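Local coordinates for cobalamin-binding protein (Desulfitobacterium hafniense, PDB 4JGI) that binds methylcobalamin with a Rossmann-like domain and a helical bundle and probably serves as the corrinoid protein of an O-demethylase system, at residues A[56-59]-A[60-64]; A[42-45]-A[46-50]; A[111-115]-A[116-120]; A[202-205]-A[206-210]; A[70-73]-A[74-78]. All coordinates share one frame; numbering follows the deposited sequence.

Contact 1: residues A[56-59]-A[60-64]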
loop_
_atom_site.group_PDB
_atom_site.type_symbol
_atom_site.label_atom_id
_atom_site.label_comp_id
_atom_site.label_asym_id
_atom_site.label_seq_id
_atom_site.Cartn_x
_atom_site.Cartn_y
_atom_site.Cartn_z
ATOM N N GLY A 56 -10.883 -14.106 -7.943
ATOM C CA GLY A 56 -10.260 -14.854 -9.000
ATOM C C GLY A 56 -10.496 -14.287 -10.419
ATOM O O GLY A 56 -10.013 -14.850 -11.350
ATOM N N GLU A 57 -11.198 -13.160 -10.556
ATOM C CA GLU A 57 -11.430 -12.515 -11.846
ATOM C C GLU A 57 -10.158 -11.861 -12.387
ATOM O O GLU A 57 -9.807 -11.996 -13.572
ATOM C CB GLU A 57 -12.542 -11.481 -11.725
ATOM C CG GLU A 57 -12.945 -10.830 -12.991
ATOM C CD GLU A 57 -13.841 -9.581 -12.859
ATOM O OE1 GLU A 57 -14.305 -9.186 -11.733
ATOM O OE2 GLU A 57 -13.996 -8.940 -13.953
ATOM N N TYR A 58 -9.470 -11.179 -11.483
ATOM C CA TYR A 58 -8.256 -10.515 -11.851
ATOM C C TYR A 58 -7.029 -11.349 -11.394
ATOM O O TYR A 58 -7.139 -12.220 -10.544
ATOM C CB TYR A 58 -8.197 -9.153 -11.189
ATOM C CG TYR A 58 -8.996 -8.041 -11.817
ATOM C CD1 TYR A 58 -9.654 -8.198 -13.036
ATOM C CD2 TYR A 58 -9.089 -6.835 -11.200
ATOM C CE1 TYR A 58 -10.388 -7.155 -13.597
ATOM C CE2 TYR A 58 -9.797 -5.778 -11.740
ATOM C CZ TYR A 58 -10.471 -5.936 -12.923
ATOM O OH TYR A 58 -11.131 -4.841 -13.528
ATOM N N PHE A 59 -5.902 -11.051 -12.034
ATOM C CA PHE A 59 -4.610 -11.787 -11.865
ATOM C C PHE A 59 -3.545 -10.828 -11.360
ATOM O O PHE A 59 -3.797 -9.612 -11.206
ATOM C CB PHE A 59 -4.190 -12.407 -13.207
ATOM C CG PHE A 59 -5.269 -13.262 -13.775
ATOM C CD1 PHE A 59 -5.675 -14.369 -13.065
ATOM C CD2 PHE A 59 -5.988 -12.831 -14.873
ATOM C CE1 PHE A 59 -6.708 -15.146 -13.515
ATOM C CE2 PHE A 59 -7.002 -13.626 -15.369
ATOM C CZ PHE A 59 -7.375 -14.753 -14.643
ATOM N N ILE A 60 -2.353 -11.358 -11.090
ATOM C CA ILE A 60 -1.232 -10.508 -10.650
ATOM C C ILE A 60 -1.012 -9.338 -11.609
ATOM O O ILE A 60 -0.759 -8.212 -11.185
ATOM C CB ILE A 60 0.066 -11.368 -10.535
ATOM C CG1 ILE A 60 -0.171 -12.325 -9.373
ATOM C CG2 ILE A 60 1.352 -10.560 -10.325
ATOM C CD1 ILE A 60 -0.534 -11.693 -8.047
ATOM N N GLY A 61 -1.041 -9.599 -12.913
ATOM C CA GLY A 61 -0.842 -8.518 -13.862
ATOM C C GLY A 61 -1.786 -7.343 -13.621
ATOM O O GLY A 61 -1.379 -6.153 -13.722
ATOM N N ASP A 62 -3.043 -7.606 -13.274
ATOM C CA ASP A 62 -3.981 -6.525 -13.055
ATOM C C ASP A 62 -3.595 -5.699 -11.844
ATOM O O ASP A 62 -3.805 -4.519 -11.844
ATOM C CB ASP A 62 -5.378 -7.096 -12.873
ATOM C CG ASP A 62 -5.807 -7.831 -14.117
ATOM O OD1 ASP A 62 -5.779 -7.171 -15.218
ATOM O OD2 ASP A 62 -6.049 -9.054 -14.101
ATOM N N LEU A 63 -2.995 -6.349 -10.849
ATOM C CA LEU A 63 -2.528 -5.572 -9.734
ATOM C C LEU A 63 -1.334 -4.660 -10.109
ATOM O O LEU A 63 -1.207 -3.564 -9.560
ATOM C CB LEU A 63 -2.167 -6.422 -8.551
ATOM C CG LEU A 63 -3.243 -7.305 -8.002
ATOM C CD1 LEU A 63 -2.658 -8.132 -6.853
ATOM C CD2 LEU A 63 -4.434 -6.567 -7.493
ATOM N N ILE A 64 -0.419 -5.158 -10.947
ATOM C CA ILE A 64 0.621 -4.318 -11.430
ATOM C C ILE A 64 0.041 -3.110 -12.171
ATOM O O ILE A 64 0.405 -1.944 -11.944
ATOM C CB ILE A 64 1.544 -5.165 -12.314
ATOM C CG1 ILE A 64 2.212 -6.245 -11.469
ATOM C CG2 ILE A 64 2.585 -4.245 -13.021
ATOM C CD1 ILE A 64 2.986 -7.245 -12.272
HETATM O O HOH W 1 -7.876 -10.226 -15.885
#

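Contact 2: residues A[42-45]-A[46-50]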
loop_
_atom_site.group_PDB
_atom_site.type_symbol
_atom_site.label_atom_id
_atom_site.label_comp_id
_atom_site.label_asym_id
_atom_site.label_seq_id
_atom_site.Cartn_x
_atom_site.Cartn_y
_atom_site.Cartn_z
ATOM N N PHE A 42 -11.070 7.295 -6.989
ATOM C CA PHE A 42 -10.119 6.350 -7.492
ATOM C C PHE A 42 -9.550 5.406 -6.446
ATOM O O PHE A 42 -9.362 4.177 -6.687
ATOM C CB PHE A 42 -9.016 7.085 -8.268
ATOM C CG PHE A 42 -9.436 7.693 -9.570
ATOM C CD1 PHE A 42 -10.477 7.186 -10.352
ATOM C CD2 PHE A 42 -8.650 8.748 -10.088
ATOM C CE1 PHE A 42 -10.786 7.727 -11.633
ATOM C CE2 PHE A 42 -8.929 9.269 -11.355
ATOM C CZ PHE A 42 -10.012 8.786 -12.092
ATOM N N GLN A 43 -9.342 5.899 -5.270
ATOM C CA GLN A 43 -8.851 5.060 -4.150
ATOM C C GLN A 43 -9.909 3.979 -3.789
ATOM O O GLN A 43 -9.601 2.849 -3.461
ATOM C CB GLN A 43 -8.452 5.986 -2.965
ATOM C CG GLN A 43 -7.194 6.766 -3.243
ATOM C CD GLN A 43 -6.722 7.716 -2.170
ATOM O OE1 GLN A 43 -5.636 8.355 -2.315
ATOM N NE2 GLN A 43 -7.494 7.842 -1.144
ATOM N N GLN A 44 -11.194 4.331 -3.818
ATOM C CA GLN A 44 -12.229 3.406 -3.584
ATOM C C GLN A 44 -12.224 2.387 -4.686
ATOM O O GLN A 44 -12.432 1.190 -4.451
ATOM C CB GLN A 44 -13.514 4.182 -3.496
ATOM C CG GLN A 44 -14.733 3.492 -4.078
ATOM C CD GLN A 44 -15.989 4.369 -3.982
ATOM O OE1 GLN A 44 -15.920 5.532 -3.541
ATOM N NE2 GLN A 44 -17.130 3.825 -4.409
ATOM N N GLY A 45 -11.992 2.803 -5.925
ATOM C CA GLY A 45 -11.886 1.832 -6.991
ATOM C C GLY A 45 -10.743 0.837 -6.926
ATOM O O GLY A 45 -10.847 -0.314 -7.364
ATOM N N MET A 46 -9.601 1.311 -6.387
ATOM C CA MET A 46 -8.500 0.399 -6.080
ATOM C C MET A 46 -8.896 -0.750 -5.146
ATOM O O MET A 46 -8.488 -1.861 -5.312
ATOM C CB MET A 46 -7.321 1.202 -5.466
ATOM C CG MET A 46 -6.196 0.290 -5.060
ATOM S SD MET A 46 -5.495 -0.347 -6.549
ATOM C CE MET A 46 -4.429 1.094 -6.493
ATOM N N THR A 47 -9.677 -0.424 -4.127
ATOM C CA THR A 47 -10.209 -1.426 -3.268
ATOM C C THR A 47 -11.022 -2.472 -4.009
ATOM O O THR A 47 -10.932 -3.686 -3.761
ATOM C CB THR A 47 -10.918 -0.813 -2.093
ATOM O OG1 THR A 47 -9.972 -0.077 -1.295
ATOM C CG2 THR A 47 -11.587 -1.858 -1.269
ATOM N N LYS A 48 -11.799 -1.998 -4.947
ATOM C CA LYS A 48 -12.602 -2.896 -5.801
ATOM C C LYS A 48 -11.705 -3.798 -6.717
ATOM O O LYS A 48 -11.988 -4.954 -6.937
ATOM C CB LYS A 48 -13.605 -2.051 -6.613
ATOM C CG LYS A 48 -14.740 -1.459 -5.769
ATOM C CD LYS A 48 -15.567 -0.431 -6.589
ATOM C CE LYS A 48 -16.371 0.598 -5.779
ATOM N NZ LYS A 48 -17.380 -0.019 -4.852
ATOM N N VAL A 49 -10.560 -3.289 -7.210
ATOM C CA VAL A 49 -9.548 -4.117 -7.880
ATOM C C VAL A 49 -9.111 -5.247 -6.979
ATOM O O VAL A 49 -9.095 -6.409 -7.419
ATOM C CB VAL A 49 -8.348 -3.286 -8.344
ATOM C CG1 VAL A 49 -7.311 -4.167 -8.986
ATOM C CG2 VAL A 49 -8.799 -2.262 -9.396
ATOM N N GLY A 50 -8.824 -4.941 -5.726
ATOM C CA GLY A 50 -8.475 -6.008 -4.835
ATOM C C GLY A 50 -9.549 -7.045 -4.614
ATOM O O GLY A 50 -9.236 -8.231 -4.571
#

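Contact 3: residues A[111-115]-A[116-120]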
loop_
_atom_site.group_PDB
_atom_site.type_symbol
_atom_site.label_atom_id
_atom_site.label_comp_id
_atom_site.label_asym_id
_atom_site.label_seq_id
_atom_site.Cartn_x
_atom_site.Cartn_y
_atom_site.Cartn_z
ATOM N N THR A 111 4.171 0.341 -5.117
ATOM C CA THR A 111 3.658 1.198 -6.187
ATOM C C THR A 111 2.257 1.691 -5.776
ATOM O O THR A 111 1.975 2.881 -5.961
ATOM C CB THR A 111 3.607 0.441 -7.503
ATOM O OG1 THR A 111 4.957 -0.016 -7.802
ATOM C CG2 THR A 111 3.008 1.324 -8.614
ATOM N N MET A 112 1.386 0.835 -5.269
ATOM C CA MET A 112 0.018 1.243 -4.861
ATOM C C MET A 112 0.088 2.235 -3.731
ATOM O O MET A 112 -0.657 3.188 -3.735
ATOM C CB MET A 112 -0.836 0.061 -4.493
ATOM C CG MET A 112 -1.108 -0.846 -5.695
ATOM S SD MET A 112 -2.055 -2.212 -5.011
ATOM C CE MET A 112 -2.603 -3.035 -6.495
ATOM N N ALA A 113 0.993 2.022 -2.794
ATOM C CA ALA A 113 1.060 2.906 -1.624
ATOM C C ALA A 113 1.553 4.299 -1.995
ATOM O O ALA A 113 1.012 5.319 -1.558
ATOM C CB ALA A 113 1.985 2.290 -0.577
ATOM N N GLU A 114 2.574 4.359 -2.870
ATOM C CA GLU A 114 3.103 5.597 -3.419
ATOM C C GLU A 114 1.991 6.362 -4.200
ATOM O O GLU A 114 1.839 7.536 -4.014
ATOM C CB GLU A 114 4.406 5.370 -4.236
ATOM C CG GLU A 114 5.564 5.064 -3.316
ATOM C CD GLU A 114 6.936 4.885 -4.057
ATOM O OE1 GLU A 114 6.918 4.415 -5.236
ATOM O OE2 GLU A 114 8.021 5.182 -3.447
ATOM N N ALA A 115 1.237 5.644 -4.995
ATOM C CA ALA A 115 0.160 6.225 -5.756
ATOM C C ALA A 115 -0.995 6.684 -4.885
ATOM O O ALA A 115 -1.810 7.470 -5.339
ATOM C CB ALA A 115 -0.357 5.222 -6.776
ATOM N N SER A 116 -1.081 6.196 -3.650
ATOM C CA SER A 116 -2.118 6.514 -2.713
ATOM C C SER A 116 -1.679 7.549 -1.727
ATOM O O SER A 116 -2.418 7.776 -0.771
ATOM C CB SER A 116 -2.464 5.287 -1.935
ATOM O OG SER A 116 -3.039 4.296 -2.780
ATOM N N GLY A 117 -0.565 8.213 -1.995
ATOM C CA GLY A 117 -0.086 9.351 -1.234
ATOM C C GLY A 117 0.758 9.052 -0.037
ATOM O O GLY A 117 1.001 9.964 0.776
ATOM N N PHE A 118 1.275 7.817 0.078
ATOM C CA PHE A 118 2.174 7.554 1.189
ATOM C C PHE A 118 3.611 7.874 0.790
ATOM O O PHE A 118 4.002 7.651 -0.374
ATOM C CB PHE A 118 2.129 6.102 1.639
ATOM C CG PHE A 118 0.844 5.657 2.297
ATOM C CD1 PHE A 118 -0.212 5.200 1.544
ATOM C CD2 PHE A 118 0.670 5.778 3.667
ATOM C CE1 PHE A 118 -1.397 4.827 2.119
ATOM C CE2 PHE A 118 -0.565 5.402 4.245
ATOM C CZ PHE A 118 -1.592 4.972 3.461
ATOM N N GLU A 119 4.439 8.306 1.727
ATOM C CA GLU A 119 5.901 8.383 1.541
ATOM C C GLU A 119 6.470 7.034 1.983
ATOM O O GLU A 119 6.268 6.625 3.152
ATOM C CB GLU A 119 6.496 9.479 2.362
ATOM C CG GLU A 119 8.015 9.529 2.228
ATOM C CD GLU A 119 8.654 10.763 2.862
ATOM O OE1 GLU A 119 8.069 11.298 3.828
ATOM O OE2 GLU A 119 9.798 11.126 2.422
ATOM N N VAL A 120 7.045 6.276 1.048
ATOM C CA VAL A 120 7.437 4.952 1.293
ATOM C C VAL A 120 8.981 4.916 1.314
ATOM O O VAL A 120 9.659 5.320 0.324
ATOM C CB VAL A 120 6.845 3.993 0.249
ATOM C CG1 VAL A 120 7.363 2.593 0.482
ATOM C CG2 VAL A 120 5.293 4.041 0.239
HETATM O O HOH W 2 7.613 7.543 -1.590
HETATM O O HOH W 3 3.266 9.310 -2.450
HETATM O O HOH W 4 9.836 3.886 -2.305
#

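Contact 4: residues A[202-205]-A[206-210]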
loop_
_atom_site.group_PDB
_atom_site.type_symbol
_atom_site.label_atom_id
_atom_site.label_comp_id
_atom_site.label_asym_id
_atom_site.label_seq_id
_atom_site.Cartn_x
_atom_site.Cartn_y
_atom_site.Cartn_z
ATOM N N GLY A 202 -4.062 -4.398 1.266
ATOM C CA GLY A 202 -3.119 -3.794 2.199
ATOM C C GLY A 202 -3.193 -2.283 2.197
ATOM O O GLY A 202 -3.099 -1.615 3.262
ATOM N N VAL A 203 -3.346 -1.649 1.021
ATOM C CA VAL A 203 -3.475 -0.203 0.964
ATOM C C VAL A 203 -4.726 0.260 1.690
ATOM O O VAL A 203 -4.701 1.285 2.383
ATOM C CB VAL A 203 -3.449 0.335 -0.462
ATOM C CG1 VAL A 203 -3.754 1.799 -0.504
ATOM C CG2 VAL A 203 -2.126 0.053 -1.092
ATOM N N LYS A 204 -5.810 -0.478 1.471
ATOM C CA LYS A 204 -7.114 -0.222 2.157
ATOM C C LYS A 204 -6.894 -0.181 3.672
ATOM O O LYS A 204 -7.366 0.759 4.345
ATOM C CB LYS A 204 -8.148 -1.283 1.833
ATOM C CG LYS A 204 -9.501 -0.988 2.531
ATOM C CD LYS A 204 -10.439 -2.195 2.347
ATOM C CE LYS A 204 -11.781 -2.109 3.065
ATOM N NZ LYS A 204 -12.898 -3.023 2.579
ATOM N N ILE A 205 -6.184 -1.172 4.174
ATOM C CA ILE A 205 -5.855 -1.224 5.619
ATOM C C ILE A 205 -5.085 -0.011 6.083
ATOM O O ILE A 205 -5.403 0.640 7.127
ATOM C CB ILE A 205 -5.183 -2.539 5.984
ATOM C CG1 ILE A 205 -6.088 -3.747 5.817
ATOM C CG2 ILE A 205 -4.554 -2.466 7.379
ATOM C CD1 ILE A 205 -5.401 -5.073 5.705
ATOM N N CYS A 206 -4.087 0.355 5.334
ATOM C CA CYS A 206 -3.210 1.419 5.699
ATOM C C CYS A 206 -3.922 2.792 5.654
ATOM O O CYS A 206 -3.723 3.657 6.513
ATOM C CB CYS A 206 -2.015 1.432 4.753
ATOM S SG CYS A 206 -0.810 0.090 5.003
ATOM N N GLN A 207 -4.769 2.940 4.657
ATOM C CA GLN A 207 -5.596 4.163 4.567
ATOM C C GLN A 207 -6.542 4.346 5.777
ATOM O O GLN A 207 -6.660 5.465 6.278
ATOM C CB GLN A 207 -6.390 4.193 3.283
ATOM C CG GLN A 207 -5.557 4.446 2.043
ATOM C CD GLN A 207 -5.061 5.892 1.818
ATOM O OE1 GLN A 207 -4.746 6.657 2.734
ATOM N NE2 GLN A 207 -4.969 6.260 0.548
ATOM N N ARG A 208 -7.096 3.250 6.277
ATOM C CA ARG A 208 -7.912 3.277 7.472
ATOM C C ARG A 208 -7.110 3.717 8.686
ATOM O O ARG A 208 -7.619 4.438 9.556
ATOM C CB ARG A 208 -8.621 1.929 7.727
ATOM C CG ARG A 208 -9.667 1.572 6.680
ATOM C CD ARG A 208 -10.272 0.229 6.809
ATOM N NE ARG A 208 -11.498 0.176 5.988
ATOM C CZ ARG A 208 -12.549 -0.615 6.232
ATOM N NH1 ARG A 208 -12.433 -1.561 7.144
ATOM N NH2 ARG A 208 -13.695 -0.522 5.509
ATOM N N TRP A 209 -5.849 3.243 8.808
ATOM C CA TRP A 209 -5.031 3.673 9.955
ATOM C C TRP A 209 -4.605 5.140 9.987
ATOM O O TRP A 209 -4.373 5.711 11.052
ATOM C CB TRP A 209 -3.800 2.797 9.901
ATOM C CG TRP A 209 -3.989 1.394 10.359
ATOM C CD1 TRP A 209 -4.942 0.897 11.239
ATOM C CD2 TRP A 209 -3.136 0.298 10.053
ATOM N NE1 TRP A 209 -4.725 -0.426 11.466
ATOM C CE2 TRP A 209 -3.621 -0.824 10.734
ATOM C CE3 TRP A 209 -2.009 0.138 9.211
ATOM C CZ2 TRP A 209 -3.036 -2.074 10.650
ATOM C CZ3 TRP A 209 -1.431 -1.104 9.144
ATOM C CH2 TRP A 209 -1.883 -2.183 9.875
ATOM N N VAL A 210 -4.498 5.779 8.838
ATOM C CA VAL A 210 -3.991 7.118 8.792
ATOM C C VAL A 210 -5.100 8.148 8.581
ATOM O O VAL A 210 -6.215 7.763 8.316
ATOM C CB VAL A 210 -2.793 7.260 7.819
ATOM C CG1 VAL A 210 -1.790 6.172 8.151
ATOM C CG2 VAL A 210 -3.167 7.170 6.359
#

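Contact 5: residues A[70-73]-A[74-78]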
loop_
_atom_site.group_PDB
_atom_site.type_symbol
_atom_site.label_atom_id
_atom_site.label_comp_id
_atom_site.label_asym_id
_atom_site.label_seq_id
_atom_site.Cartn_x
_atom_site.Cartn_y
_atom_site.Cartn_z
ATOM N N LEU A 70 -3.143 4.137 -11.306
ATOM C CA LEU A 70 -3.421 5.159 -10.246
ATOM C C LEU A 70 -2.321 6.203 -10.235
ATOM O O LEU A 70 -2.565 7.386 -10.083
ATOM C CB LEU A 70 -3.616 4.511 -8.889
ATOM C CG LEU A 70 -4.007 5.461 -7.767
ATOM C CD1 LEU A 70 -5.339 6.139 -8.091
ATOM C CD2 LEU A 70 -4.118 4.670 -6.453
ATOM N N GLN A 71 -1.055 5.758 -10.273
ATOM C CA GLN A 71 0.023 6.732 -10.222
ATOM C C GLN A 71 -0.068 7.702 -11.370
ATOM O O GLN A 71 0.219 8.870 -11.191
ATOM C CB GLN A 71 1.378 6.017 -10.200
ATOM C CG GLN A 71 2.531 6.966 -9.989
ATOM C CD GLN A 71 2.483 7.650 -8.626
ATOM O OE1 GLN A 71 2.747 7.033 -7.651
ATOM N NE2 GLN A 71 2.191 8.930 -8.610
ATOM N N ALA A 72 -0.400 7.221 -12.573
ATOM C CA ALA A 72 -0.514 8.131 -13.731
ATOM C C ALA A 72 -1.601 9.160 -13.536
ATOM O O ALA A 72 -1.415 10.343 -13.793
ATOM C CB ALA A 72 -0.767 7.318 -14.968
ATOM N N ALA A 73 -2.733 8.743 -12.997
ATOM C CA ALA A 73 -3.815 9.695 -12.674
ATOM C C ALA A 73 -3.392 10.689 -11.656
ATOM O O ALA A 73 -3.663 11.878 -11.809
ATOM C CB ALA A 73 -5.048 8.921 -12.153
ATOM N N MET A 74 -2.707 10.227 -10.600
ATOM C CA MET A 74 -2.196 11.142 -9.554
ATOM C C MET A 74 -1.228 12.159 -10.072
ATOM O O MET A 74 -1.290 13.304 -9.653
ATOM C CB MET A 74 -1.569 10.396 -8.430
ATOM C CG MET A 74 -2.580 9.550 -7.740
ATOM S SD MET A 74 -3.935 10.504 -6.984
ATOM C CE MET A 74 -2.901 11.539 -6.103
ATOM N N ASP A 75 -0.388 11.762 -11.029
ATOM C CA ASP A 75 0.615 12.659 -11.592
ATOM C C ASP A 75 -0.094 13.765 -12.365
ATOM O O ASP A 75 0.372 14.913 -12.380
ATOM C CB ASP A 75 1.562 11.916 -12.581
ATOM C CG ASP A 75 2.491 10.918 -11.918
ATOM O OD1 ASP A 75 2.778 11.052 -10.717
ATOM O OD2 ASP A 75 2.986 10.007 -12.668
ATOM N N LYS A 76 -1.212 13.434 -13.020
ATOM C CA LYS A 76 -1.941 14.444 -13.744
ATOM C C LYS A 76 -2.696 15.386 -12.882
ATOM O O LYS A 76 -2.820 16.566 -13.245
ATOM C CB LYS A 76 -2.913 13.840 -14.694
ATOM C CG LYS A 76 -2.240 13.275 -15.871
ATOM C CD LYS A 76 -3.229 12.684 -16.841
ATOM C CE LYS A 76 -2.528 11.768 -17.857
ATOM N NZ LYS A 76 -1.940 10.524 -17.198
ATOM N N LEU A 77 -3.197 14.889 -11.761
ATOM C CA LEU A 77 -4.029 15.668 -10.873
ATOM C C LEU A 77 -3.251 16.541 -9.938
ATOM O O LEU A 77 -3.820 17.440 -9.366
ATOM C CB LEU A 77 -4.977 14.762 -10.098
ATOM C CG LEU A 77 -6.108 14.113 -10.939
ATOM C CD1 LEU A 77 -6.729 12.938 -10.193
ATOM C CD2 LEU A 77 -7.216 15.086 -11.271
ATOM N N LYS A 78 -1.950 16.309 -9.828
ATOM C CA LYS A 78 -1.108 17.071 -8.874
ATOM C C LYS A 78 -1.050 18.593 -9.042
ATOM O O LYS A 78 -1.041 19.299 -8.055
ATOM C CB LYS A 78 0.302 16.511 -8.851
ATOM C CG LYS A 78 0.454 15.468 -7.733
ATOM C CD LYS A 78 1.819 14.759 -7.655
ATOM C CE LYS A 78 2.995 15.601 -8.149
ATOM N NZ LYS A 78 3.181 16.877 -7.389
HETATM O O HOH W 5 0.489 10.915 -16.062
#

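Contact 1: residues A[56-59]-A[60-64]
The carboxylate of Asp62 closes the tight part of this turn by taking the backbone N-H of Phe59. Phe59 N reaches Asp62 OD2 at 2.9 Å in a nearly straight bond (170°), using the anti lone pair, the one away from the other oxygen. With chi1 at -62°, CG of Asp62 stands beside its own backbone N, which turns the acid back toward the start of the helix. Tyr58 meets the same acid: its CB lies 3.6 Å from Asp62 OD2, and the two side chains cross at about a right angle, ring and carboxylate planes 38° apart. The tyrosine suits this place because its ring also packs on Val49 and Arg52 of helix 32-54 while OH bonds to Ser12 O. Phe59 is the N-cap of helix 60-77 and Asp62 is three residues further on, so the bond is one half of a capping box; a phenylalanine has no side-chain acceptor to supply the other half. Phe59 O accepts two weak bonds, from Asp62 N at 3.0 Å and from Leu63 N at 3.4 Å. An acid in the first helical turn also probably gains from the positive end of the helix. On the inner side Leu63 is buried, and with Ile60 it touches the bound methylcobalamin. The outer side is looser. The Phe59 ring is exposed, with CD2 3.9 Å from Asp62 OD2, and a water gives a proton to Asp62 OD2 at 2.8 Å and, only weakly, to Glu57 O.

Contact 2: residues A[42-45]-A[46-50]
The amide of Met46 gives its proton to Phe42 O at 2.9 Å, the shortest bond between 42-45 and 46-50, and so begins a ladder of i to i+4 bonds along one helix. Val49 N continues it to Gly45 O at 3.0 Å, Lys48 N to Gln44 O at 3.3 Å, and Thr47 N makes a weaker bond to Gln43 O. Val49 CG2, the methyl beside its own backbone N, rests 3.5 Å from Gly45 O; the glycine itself adds no side chain at this buried position. On the partly exposed side, which borders helix 4-12, Gln44 and Lys48 run side by side in the same direction. Lys48 CE lies alongside Gln44 CG at 3.7 Å and the amide Gln44 NE2 at 3.6 Å, a van der Waals contact of a methylene with a partly polar chain. A bend at chi4 (-59°) leaves Lys48 NZ 3.9 Å from Gln44 NE2. Long flexible chains suit this face. Met46 has CG anti to its backbone N (chi1 177°) and bends twice more, carrying its flexible thioether to Ala66 and Leu70 of helix 60-77, while Phe42 packs among helices 16-29 and 60-77. The polar Gln43 and Thr47 face Gln207 and Lys204 of helix 199-209. An apolar flank toward neighbouring helices and polar flanks beside it mark a helix of the four-helix bundle that forms the N-terminal module of corrinoid-binding proteins.

Contact 3: residues A[111-115]-A[116-120]
Ser116 and Met112 make the one direct side-chain hydrogen bond here: OG gives its proton to Met112 O at 2.8 Å, tilted 33° from the carbonyl plane. With chi1 at -66°, OG stands beside the serine's own N and so reaches back over the last helical turn. Replacing it with an alanine would probably leave Met112 O without its hydroxyl partner at a buried helix end. Backbone bonds do the rest of the closing. Ala113 O accepts twice, from Ser116 N at 3.1 Å and from Phe118 N at 3.0 Å, the donors arriving from opposite faces of its plane, and Gly117 N bonds to Glu114 O at 3.2 Å. Positive phi at Gly117 favours glycine. Apolar contacts follow: Val120 CG2 sits 3.8 Å from Ala113 CB and 3.7 Å from Glu114 CG; the small alanine probably lets strand and helix come close. The Phe118 ring turns its edge to Ala113 O, which lies 3.3 Å from CD1 near the ring plane. Waters serve the outer side. One bridges Glu114 O and Phe118 O, and two others connect Glu114 OE2 with the backbone N and O of Val120, the acid suiting this exposed flank. The bonds Phe118 N to Ala113 O and Gly117 N to Glu114 O form a Schellman motif, here ending the helix of the beta-alpha-beta unit 91-96, 104-115, 119-122 in the Rossmann-like cobalamin-binding domain.

Contact 4: residues A[202-205]-A[206-210]
Ile205 with Trp209 and Lys204 with Arg208 are i to i+4 pairs on the C-terminal helix 199-209, which lies against the parallel sheet of the Rossmann-like domain and begins close to the bound cobalamin. Ile205 and Trp209 form a CH-pi contact. Ile205 CG2 stands 3.6 Å from the centroid of the six-membered ring, only 11° off the ring normal. This methyl is anti to the backbone N, beside the carbonyl carbon, which directs it down the helix toward the indole. Ile205 O also lies over the indole, 3.6 Å from Trp209 CG. A broad ring suits the site, for it also packs on Ile143 and Ile176 of the sheet. One step round the helix, the extended chains of Lys204 and Arg208 run alongside each other, and Lys204 CE lies over one face of the guanidinium, 3.5 Å from Arg208 NH2. Val203 CG1 touches Gln207 CG at 4.1 Å on a third flank. A bend at chi2 (-75°) then swings the glutamine amide round, where NE2 makes a weak bond to Ser116 O. Beneath these pairs runs regular helical bonding, for example Gln207 N to Val203 O at 2.8 Å. Lys204 NZ and Arg208 NH2 are 3.9 Å apart, two like charges that probably repel mildly and are tolerable toward solvent, whereas the isoleucine methyl on the indole is largely dispersion, with no charge to satisfy, fit for the side that meets the sheet.

Contact 5: residues A[70-73]-A[74-78]
Gln71 folds over Asp75, one turn further on. Its CB points away from 74-78, but CG is anti to the backbone N and a bend at chi2 (64°) brings the rest of the chain back. Gln71 CG lies 4.1 Å from Asp75 OD2, then Gln71 CD comes to 4.0 Å from Asp75 OD1. At the tip Gln71 NE2 gives a hydrogen bond to Asp75 OD1 at 3.0 Å, moderately bent (139°) and from well above the carboxylate plane (48° out of it). An alanine in place of Gln71 removes the amide, which is likely to leave Asp75 OD1 without this donor and its carboxylate freer to turn. The other tip atom, Gln71 OE1, packs against the backbone of Glu114 and Ala115. The helix concerned, 60-77, closes the N-terminal four-helix bundle, and here its flank borders the Rossmann-like domain, so a glutamine whose amide donates to Asp75 while its oxygen packs on the neighbouring helix fits the place. One residue further round the helix, Lys76 borders helix 16-29 and curls back through a bend at chi4. Lys76 NZ makes only a weak bond to Ala72 O, at 3.4 Å, but a water 2.7 Å from Lys76 NZ accepts from the lysine and donates to the same carbonyl. Toward the bundle, CG of Leu70 and CG of Met74 meet at 4.3 Å, and both side chains continue onto helix 32-54, Leu70 on Phe42 and Met46, Met74 on Ile39.

In the fold
Contact 3 is the most buried, and contact 1 lies at the surface; contacts 2, 4 and 5 are partly buried. Contacts 1 and 5 use the two ends of helix 60-77, with contact 2 on the preceding helix 32-54, while contacts 3 and 4 belong to the Rossmann-like domain. Contacts 1 and 3 rely on caps, a partial capping box and a Schellman motif; contacts 2, 4 and 5, within helices, rely on pairs of side chains one turn apart. Met46 of contact 2 meets both Met112 of contact 3 and Leu70 of contact 5, so apolar chains join bundle and domain, and polar chains such as Gln43, Gln71 and Gln207 also sit at that boundary.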